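Long-range contact in pmbA-related protein (Thermotoga maritima, PDB 1VL4), which is probably a metallopeptidase of the U62 family, related to PmbA, a putative modulator of DNA gyrase: residues A[280-286]-A[343-349]. Numbering follows the deposited sequence.
Sequences VSIKDLP and PVNLMLM
D284 and V344 join a side chain to a backbone at one end of a two-strand pairing. With CG anti to the backbone N (chi1 177°), the side chain of D284 brings its carboxylate close to the neighbouring strand, and its OD1 takes the V344 N-H on the syn side at 2.8 Å, 35° out of the carboxylate plane. OD2 turns to K307 and N335; the two bonds probably hold the rotation of the group, and the K307 ammonium, in a salt bridge, probably offsets its buried charge. With an alanine here, the V344 N-H and the K307 ammonium are likely to lose the acceptor that pairs them. Nearby, L285 O is gripped twice by N345, by its backbone N through a clearly bent N-H...O bond and, from above the carbonyl plane, by ND2 at 3.1 Å; S294 also holds this amide. Strands 282-285 and 345-348 run antiparallel as the central pair of a mixed six-stranded sheet in the C-terminal domain, strand 307-311 flanking the former and 432-434 the latter. K283 and M347 form a hydrogen-bonded pair, K283 N to M347 O and M347 N to K283 O both 2.9 Å. On the buried face I282 presents CG2 to L346 CD1 at a tight 3.5 Å, while its CG1 meets L348 CD1 at 3.8 Å; the same leucine methyl reaches V280 CG1, the two side chains crossing near a right angle. The other face is partly open to solvent. There M349, bent at chi2 and chi3, folds its SD across the lysine chain, 3.6 Å from K283 CG, while the ammonium travels on to E306. M347, fully extended, instead sets SD 3.7 Å from L285 CD2.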
loop_
_atom_site.group_PDB
_atom_site.type_symbol
_atom_site.label_atom_id
_atom_site.label_comp_id
_atom_site.label_asym_id
_atom_site.label_seq_id
_atom_site.Cartn_x
_atom_site.Cartn_y
_atom_site.Cartn_z
ATOM N N VAL A 280 -22.201 -20.983 -15.788
ATOM C CA VAL A 280 -21.122 -20.066 -15.514
ATOM C C VAL A 280 -19.942 -20.372 -16.431
ATOM O O VAL A 280 -19.411 -21.470 -16.367
ATOM C CB VAL A 280 -20.667 -20.172 -14.069
ATOM C CG1 VAL A 280 -19.311 -19.383 -13.826
ATOM C CG2 VAL A 280 -21.750 -19.676 -13.156
ATOM N N SER A 281 -19.584 -19.405 -17.293
ATOM C CA SER A 281 -18.341 -19.458 -18.062
ATOM C C SER A 281 -17.555 -18.202 -17.743
ATOM O O SER A 281 -18.120 -17.106 -17.736
ATOM C CB SER A 281 -18.594 -19.547 -19.578
ATOM O OG SER A 281 -19.218 -20.778 -19.963
ATOM N N ILE A 282 -16.247 -18.376 -17.513
ATOM C CA ILE A 282 -15.371 -17.296 -17.211
ATOM C C ILE A 282 -14.169 -17.425 -18.155
ATOM O O ILE A 282 -13.514 -18.511 -18.228
ATOM C CB ILE A 282 -14.886 -17.342 -15.740
ATOM C CG1 ILE A 282 -16.097 -17.253 -14.793
ATOM C CG2 ILE A 282 -13.947 -16.209 -15.452
ATOM C CD1 ILE A 282 -15.739 -17.432 -13.306
ATOM N N LYS A 283 -13.892 -16.314 -18.843
ATOM C CA LYS A 283 -12.827 -16.216 -19.825
ATOM C C LYS A 283 -11.768 -15.225 -19.366
ATOM O O LYS A 283 -12.013 -14.265 -18.606
ATOM C CB LYS A 283 -13.396 -15.744 -21.181
ATOM C CG LYS A 283 -14.420 -16.661 -21.842
ATOM C CD LYS A 283 -14.547 -16.369 -23.344
ATOM C CE LYS A 283 -13.532 -17.078 -24.215
ATOM N NZ LYS A 283 -13.754 -16.662 -25.645
ATOM N N ASP A 284 -10.558 -15.464 -19.861
ATOM C CA ASP A 284 -9.473 -14.460 -19.780
ATOM C C ASP A 284 -9.392 -13.846 -21.156
ATOM O O ASP A 284 -9.163 -14.556 -22.139
ATOM C CB ASP A 284 -8.146 -15.126 -19.374
ATOM C CG ASP A 284 -6.939 -14.112 -19.350
ATOM O OD1 ASP A 284 -7.170 -12.886 -19.325
ATOM O OD2 ASP A 284 -5.768 -14.545 -19.445
ATOM N N LEU A 285 -9.661 -12.538 -21.217
ATOM C CA LEU A 285 -9.695 -11.812 -22.483
ATOM C C LEU A 285 -8.503 -10.860 -22.553
ATOM O O LEU A 285 -8.288 -10.089 -21.629
ATOM C CB LEU A 285 -10.975 -10.979 -22.566
ATOM C CG LEU A 285 -12.148 -11.417 -23.391
ATOM C CD1 LEU A 285 -12.563 -12.879 -23.225
ATOM C CD2 LEU A 285 -13.272 -10.452 -23.114
ATOM N N PRO A 286 -7.722 -10.885 -23.663
ATOM C CA PRO A 286 -6.628 -9.876 -23.820
ATOM C C PRO A 286 -7.104 -8.416 -23.887
ATOM O O PRO A 286 -6.372 -7.498 -23.561
ATOM C CB PRO A 286 -5.990 -10.269 -25.156
ATOM C CG PRO A 286 -6.362 -11.750 -25.338
ATOM C CD PRO A 286 -7.716 -11.910 -24.727
ATOM N N PRO A 343 -4.951 -12.908 -14.925
ATOM C CA PRO A 343 -5.699 -12.672 -16.142
ATOM C C PRO A 343 -5.525 -11.235 -16.585
ATOM O O PRO A 343 -5.099 -10.388 -15.793
ATOM C CB PRO A 343 -7.179 -12.926 -15.727
ATOM C CG PRO A 343 -7.220 -12.832 -14.305
ATOM C CD PRO A 343 -5.836 -13.041 -13.747
ATOM N N VAL A 344 -5.857 -10.963 -17.834
ATOM C CA VAL A 344 -5.793 -9.598 -18.339
ATOM C C VAL A 344 -7.165 -8.970 -18.013
ATOM O O VAL A 344 -7.253 -8.081 -17.194
ATOM C CB VAL A 344 -5.433 -9.563 -19.855
ATOM C CG1 VAL A 344 -5.443 -8.161 -20.370
ATOM C CG2 VAL A 344 -4.021 -10.210 -20.095
ATOM N N ASN A 345 -8.210 -9.443 -18.674
ATOM C CA ASN A 345 -9.579 -9.111 -18.297
ATOM C C ASN A 345 -10.267 -10.407 -17.923
ATOM O O ASN A 345 -10.395 -11.295 -18.752
ATOM C CB ASN A 345 -10.328 -8.470 -19.435
ATOM C CG ASN A 345 -9.722 -7.121 -19.874
ATOM O OD1 ASN A 345 -9.962 -6.103 -19.241
ATOM N ND2 ASN A 345 -8.968 -7.131 -21.014
ATOM N N LEU A 346 -10.673 -10.536 -16.678
ATOM C CA LEU A 346 -11.346 -11.758 -16.268
ATOM C C LEU A 346 -12.851 -11.512 -16.352
ATOM O O LEU A 346 -13.382 -10.816 -15.509
ATOM C CB LEU A 346 -10.961 -12.163 -14.849
ATOM C CG LEU A 346 -11.514 -13.538 -14.394
ATOM C CD1 LEU A 346 -10.869 -14.644 -15.183
ATOM C CD2 LEU A 346 -11.329 -13.725 -12.941
ATOM N N MET A 347 -13.512 -12.181 -17.307
ATOM C CA MET A 347 -14.893 -11.921 -17.647
ATOM C C MET A 347 -15.817 -13.095 -17.378
ATOM O O MET A 347 -15.652 -14.160 -17.952
ATOM C CB MET A 347 -15.008 -11.534 -19.121
ATOM C CG MET A 347 -16.420 -11.227 -19.561
ATOM S SD MET A 347 -16.461 -10.456 -21.151
ATOM C CE MET A 347 -18.200 -10.191 -21.392
ATOM N N LEU A 348 -16.859 -12.841 -16.607
ATOM C CA LEU A 348 -17.987 -13.770 -16.517
ATOM C C LEU A 348 -18.917 -13.485 -17.677
ATOM O O LEU A 348 -19.369 -12.353 -17.861
ATOM C CB LEU A 348 -18.748 -13.616 -15.186
ATOM C CG LEU A 348 -20.040 -14.470 -15.119
ATOM C CD1 LEU A 348 -19.618 -15.847 -14.846
ATOM C CD2 LEU A 348 -20.968 -14.032 -14.044
ATOM N N MET A 349 -19.191 -14.521 -18.466
ATOM C CA MET A 349 -19.893 -14.372 -19.682
ATOM C C MET A 349 -21.381 -14.167 -19.392
ATOM O O MET A 349 -21.950 -14.924 -18.614
ATOM C CB MET A 349 -19.656 -15.594 -20.547
ATOM C CG MET A 349 -18.193 -15.838 -20.950
ATOM S SD MET A 349 -17.297 -14.423 -21.676
ATOM C CE MET A 349 -18.063 -14.262 -23.206
HETATM O O HOH W 1 -21.561 -17.330 -17.706
#